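Long-range contacts in gamma-glutamyltranspeptidase (Klebsiella pneumoniae subsp. pneumoniae, PDB 5HFT), which converts oxamate to oxalate in the uric acid degradation pathway and belongs to the gamma-glutamyltransferase family: residues 107-112 against 173-178; 5-10 against 162-167. All coordinates share one frame; numbering follows the deposited sequence.

Interaction 1: residues 107-112 against 173-178; sequences ESISRP and EGATDP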
loop_
_atom_site.group_PDB
_atom_site.type_symbol
_atom_site.label_atom_id
_atom_site.label_comp_id
_atom_site.label_asym_id
_atom_site.label_seq_id
_atom_site.Cartn_x
_atom_site.Cartn_y
_atom_site.Cartn_z
ATOM N N GLU C 107 1.141 3.083 21.952
ATOM C CA GLU C 107 -0.014 3.797 22.484
ATOM C C GLU C 107 -0.509 4.846 21.500
ATOM O O GLU C 107 -1.722 5.048 21.369
ATOM C CB GLU C 107 0.318 4.440 23.831
ATOM N N SER C 108 0.409 5.505 20.782
ATOM C CA SER C 108 0.009 6.544 19.831
ATOM C C SER C 108 -0.942 5.998 18.777
ATOM O O SER C 108 -1.854 6.699 18.339
ATOM C CB SER C 108 1.242 7.174 19.181
ATOM N N ILE C 109 -0.748 4.748 18.362
ATOM C CA ILE C 109 -1.601 4.139 17.344
ATOM C C ILE C 109 -2.925 3.644 17.945
ATOM O O ILE C 109 -3.946 3.603 17.249
ATOM C CB ILE C 109 -0.830 2.993 16.654
ATOM C CG1 ILE C 109 0.387 3.535 15.919
ATOM C CG2 ILE C 109 -1.702 2.267 15.646
ATOM C CD1 ILE C 109 1.325 2.480 15.452
ATOM N N SER C 110 -2.943 3.312 19.242
ATOM C CA SER C 110 -4.106 2.677 19.864
ATOM C C SER C 110 -5.155 3.686 20.322
ATOM O O SER C 110 -6.354 3.474 20.096
ATOM C CB SER C 110 -3.665 1.822 21.047
ATOM O OG SER C 110 -2.834 0.754 20.629
ATOM N N ARG C 111 -4.727 4.772 21.006
ATOM C CA ARG C 111 -5.606 5.834 21.501
ATOM C C ARG C 111 -6.658 6.196 20.457
ATOM O O ARG C 111 -6.355 6.254 19.255
ATOM C CB ARG C 111 -4.802 7.076 21.896
ATOM N N PRO C 112 -7.914 6.372 20.862
ATOM C CA PRO C 112 -8.999 6.501 19.878
ATOM C C PRO C 112 -8.837 7.728 18.987
ATOM O O PRO C 112 -8.168 8.704 19.339
ATOM C CB PRO C 112 -10.256 6.599 20.754
ATOM C CG PRO C 112 -9.753 7.005 22.127
ATOM C CD PRO C 112 -8.405 6.384 22.253
ATOM N N GLU C 173 11.622 -0.660 16.892
ATOM C CA GLU C 173 10.299 -0.677 17.498
ATOM C C GLU C 173 9.234 -0.814 16.415
ATOM O O GLU C 173 9.124 0.051 15.549
ATOM C CB GLU C 173 10.111 0.613 18.290
ATOM C CG GLU C 173 8.969 0.682 19.259
ATOM C CD GLU C 173 9.134 1.869 20.170
ATOM O OE1 GLU C 173 8.165 2.290 20.843
ATOM O OE2 GLU C 173 10.266 2.395 20.180
ATOM N N GLY C 174 8.445 -1.877 16.463
ATOM C CA GLY C 174 7.304 -2.046 15.576
ATOM C C GLY C 174 6.018 -1.963 16.378
ATOM O O GLY C 174 5.969 -2.422 17.511
ATOM N N ALA C 175 4.985 -1.356 15.798
ATOM C CA ALA C 175 3.685 -1.294 16.449
ATOM C C ALA C 175 2.575 -1.651 15.458
ATOM O O ALA C 175 2.663 -1.380 14.259
ATOM C CB ALA C 175 3.420 0.073 17.067
ATOM N N THR C 176 1.525 -2.276 15.988
ATOM C CA THR C 176 0.395 -2.774 15.222
ATOM C C THR C 176 -0.874 -2.119 15.739
ATOM O O THR C 176 -0.939 -1.682 16.891
ATOM C CB THR C 176 0.261 -4.289 15.350
ATOM O OG1 THR C 176 0.092 -4.633 16.731
ATOM C CG2 THR C 176 1.507 -4.979 14.837
ATOM N N ASP C 177 -1.886 -2.046 14.885
ATOM C CA ASP C 177 -3.136 -1.425 15.287
ATOM C C ASP C 177 -4.016 -2.455 15.969
ATOM O O ASP C 177 -4.323 -3.489 15.362
ATOM C CB ASP C 177 -3.859 -0.821 14.104
ATOM C CG ASP C 177 -4.767 0.323 14.513
ATOM O OD1 ASP C 177 -5.572 0.130 15.448
ATOM O OD2 ASP C 177 -4.646 1.431 13.931
ATOM N N PRO C 178 -4.420 -2.240 17.216
ATOM C CA PRO C 178 -5.335 -3.188 17.853
ATOM C C PRO C 178 -6.622 -3.378 17.081
ATOM O O PRO C 178 -7.278 -4.415 17.241
ATOM C CB PRO C 178 -5.599 -2.540 19.215
ATOM C CG PRO C 178 -5.382 -1.085 18.970
ATOM C CD PRO C 178 -4.223 -1.042 18.043
#
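Ile109 meets the 173-178 segment with two separate branches, and its torsions set them apart. With chi1 at -64°, CG2 lies anti to the backbone N and reaches Asp177, while CG1 lies anti to the carbonyl carbon. An extended chi2 of 169° then carries CD1 on to Ala175. Asp177 comes to meet it: CG is anti to the backbone N (chi1 -154°), and this brings the carboxylate end nearer to Ile109. The two side chains cross obliquely, the Ile109 CG2 methyl lying 3.5 Å from Asp177 OD2 and 3.8 Å from Asp177 CG. Farther back along the strand, Ile109 CD1 packs on Ala175 CB at 3.6 Å, an apolar methyl-to-methyl contact.

One residue on, Ser110 OG touches the CD-CG side of the Pro178 ring. It is 3.4 Å from Pro178 CD and 3.6 Å from Pro178 CG, a van der Waals contact with ring carbons; the hydroxyl's hydrogen bond goes to Gln106 O, one helical turn back. No hydrogen bond passes directly between the two segments. The polar fastening is indirect: Asp177 OD2 accepts a hydrogen bond from Ala161 N and forms a salt bridge with Arg113, OD1 forms one with Arg179, and both arginines also bond to Ile109 O. Such partners on both oxygens of this buried acid would probably favour its ionised form.

This is a helix packed on the face of a sheet, consistent with the alpha-beta-beta-alpha layering of Ntn hydrolases. The last turn of helix 105-110 meets the chain leaving strand 172-175, where the sheet continues into a strand of the other protein chain, and Ile109 also rests on Ala161 and Ala163 of the neighbouring strand 160-166.

Interaction 2: residues 5-10 against 162-167; sequences GVVDNS and GAIVRH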
loop_
_atom_site.group_PDB
_atom_site.type_symbol
_atom_site.label_atom_id
_atom_site.label_comp_id
_atom_site.label_asym_id
_atom_site.label_seq_id
_atom_site.Cartn_x
_atom_site.Cartn_y
_atom_site.Cartn_z
ATOM N N GLY C 5 5.857 -2.096 6.538
ATOM C CA GLY C 5 7.121 -1.437 6.803
ATOM C C GLY C 5 8.206 -2.475 6.960
ATOM O O GLY C 5 7.967 -3.580 7.428
ATOM N N VAL C 6 9.411 -2.118 6.534
ATOM C CA VAL C 6 10.589 -2.914 6.866
ATOM C C VAL C 6 11.773 -1.977 7.118
ATOM O O VAL C 6 11.973 -1.015 6.372
ATOM C CB VAL C 6 10.928 -3.949 5.760
ATOM C CG1 VAL C 6 12.136 -4.788 6.173
ATOM C CG2 VAL C 6 9.771 -4.859 5.466
ATOM N N VAL C 7 12.569 -2.280 8.162
ATOM C CA VAL C 7 13.877 -1.665 8.431
ATOM C C VAL C 7 14.889 -2.792 8.614
ATOM O O VAL C 7 14.595 -3.768 9.308
ATOM C CB VAL C 7 13.880 -0.769 9.687
ATOM C CG1 VAL C 7 15.261 -0.219 9.906
ATOM C CG2 VAL C 7 12.906 0.376 9.579
ATOM N N ASP C 8 16.064 -2.690 7.964
ATOM C CA ASP C 8 17.065 -3.747 8.082
ATOM C C ASP C 8 18.192 -3.326 9.038
ATOM O O ASP C 8 18.174 -2.233 9.621
ATOM C CB ASP C 8 17.616 -4.165 6.713
ATOM C CG ASP C 8 18.345 -3.045 5.979
ATOM O OD1 ASP C 8 18.778 -2.078 6.646
ATOM O OD2 ASP C 8 18.492 -3.137 4.726
ATOM N N ASN C 9 19.212 -4.194 9.163
ATOM C CA ASN C 9 20.238 -3.997 10.189
ATOM C C ASN C 9 21.076 -2.741 9.939
ATOM O O ASN C 9 21.542 -2.121 10.895
ATOM C CB ASN C 9 21.144 -5.235 10.282
ATOM C CG ASN C 9 22.058 -5.229 11.536
ATOM O OD1 ASN C 9 21.760 -4.592 12.560
ATOM N ND2 ASN C 9 23.186 -5.938 11.438
ATOM N N SER C 10 21.267 -2.344 8.680
ATOM C CA SER C 10 22.022 -1.137 8.372
ATOM C C SER C 10 21.204 0.133 8.541
ATOM O O SER C 10 21.766 1.227 8.428
ATOM C CB SER C 10 22.593 -1.190 6.946
ATOM O OG SER C 10 21.977 -2.194 6.162
ATOM N N GLY C 162 0.222 1.279 11.010
ATOM C CA GLY C 162 1.382 0.561 11.490
ATOM C C GLY C 162 2.567 1.511 11.504
ATOM O O GLY C 162 2.507 2.606 10.942
ATOM N N ALA C 163 3.634 1.098 12.185
ATOM C CA ALA C 163 4.808 1.955 12.266
ATOM C C ALA C 163 6.013 1.158 12.741
ATOM O O ALA C 163 5.889 0.197 13.514
ATOM C CB ALA C 163 4.582 3.154 13.203
ATOM N N ILE C 164 7.182 1.583 12.272
ATOM C CA ILE C 164 8.461 1.169 12.838
ATOM C C ILE C 164 9.244 2.431 13.119
ATOM O O ILE C 164 9.266 3.347 12.292
ATOM C CB ILE C 164 9.279 0.242 11.914
ATOM C CG1 ILE C 164 8.470 -0.981 11.488
ATOM C CG2 ILE C 164 10.612 -0.137 12.576
ATOM C CD1 ILE C 164 9.225 -1.884 10.569
ATOM N N VAL C 165 9.838 2.504 14.295
ATOM C CA VAL C 165 10.781 3.559 14.623
ATOM C C VAL C 165 12.131 2.902 14.837
ATOM O O VAL C 165 12.229 1.895 15.548
ATOM C CB VAL C 165 10.333 4.361 15.855
ATOM C CG1 VAL C 165 11.343 5.475 16.194
ATOM C CG2 VAL C 165 8.951 4.946 15.587
ATOM N N ARG C 166 13.143 3.420 14.154
ATOM C CA ARG C 166 14.534 3.083 14.412
ATOM C C ARG C 166 15.180 4.214 15.210
ATOM O O ARG C 166 15.132 5.377 14.800
ATOM C CB ARG C 166 15.304 2.828 13.114
ATOM C CG ARG C 166 16.794 2.796 13.379
ATOM C CD ARG C 166 17.668 2.492 12.176
ATOM N NE ARG C 166 19.069 2.445 12.598
ATOM C CZ ARG C 166 19.657 1.365 13.105
ATOM N NH1 ARG C 166 18.957 0.233 13.237
ATOM N NH2 ARG C 166 20.937 1.410 13.481
ATOM N N HIS C 167 15.721 3.894 16.297
ATOM C CA HIS C 167 16.416 4.716 17.290
ATOM C C HIS C 167 17.920 4.694 17.033
ATOM O O HIS C 167 18.467 3.646 16.655
ATOM C CB HIS C 167 16.145 4.195 18.705
ATOM C CG HIS C 167 14.701 4.240 19.095
ATOM N ND1 HIS C 167 14.113 5.358 19.646
ATOM C CD2 HIS C 167 13.724 3.308 19.005
ATOM C CE1 HIS C 167 12.840 5.112 19.885
ATOM N NE2 HIS C 167 12.580 3.872 19.512
#
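Ile164 and Arg166 face Gly5 and Val7 across the interior between two sheets, an arrangement that matches the central beta sandwich of the Ntn-hydrolase fold, in which helices flank a pair of stacked sheets. Strands 5-7 and 162-166 are not paired edge to edge: they lie one over the other, their axes 7.2 Å apart at closest approach and running in nearly the same direction, at 14°.

Along the second segment the sides alternate. Ala163 turns away from 5-10, toward Leu105 and Ile109 of helix 105-110. Ile164 points in between the sheets. Its CG2 is anti to the backbone N (chi1 -55°) and touches Val7 CG2 at 3.8 Å, the two side chains sliding past each other in opposite directions. Its other branch is stretched out by chi2 of 179° and lays CD1 against the Gly5-Val6 peptide, 3.8 Å from Gly5 O and 4.0 Å from Val6 N. Gly5 has no side chain to intervene, so this methyl meets bare peptide. Val165 turns away again, onto Tyr98 and Met77.

Arg166 returns to the inner side, and its extended side chain runs on in the direction of the strand, past its end. CD passes Val7 CG1 at 4.3 Å, and Leu172 packs on both Arg166 and Val7. The strand carrying Val7 is also paired antiparallel with a strand of the other protein chain, so its sheet continues across that interface.

Beyond Val7 the chain turns, and the guanidinium approaches this turn obliquely without hydrogen-bonding to it: Arg166 NH1 stops 4.4 Å from Asp8 O and 4.2 Å from Asn9 O.

Overall arrangement
Interactions 1 and 2 share one sheet and work on its two sides. Strands 160-166 and 172-175 follow each other in the chain and pair antiparallel: Glu173 O lies 2.8 Å from Val165 N, and Glu173 OE2 lies 2.8 Å from His167 NE2. Interaction 1 seats helix 105-110 on the outer side, where Ile109 CD1 comes within 4.0 Å of Ala163 CB; interaction 2 stacks strand 2-7 on the inner side. Their centres are about 15 Å apart. The side chain of Asp177 is about 10 Å from Gly83, a probable substrate-binding residue, whereas interaction 2 lies away from the substrate-binding and catalytic residues, although strand 2-7 directly follows Thr1, the inferred nucleophile.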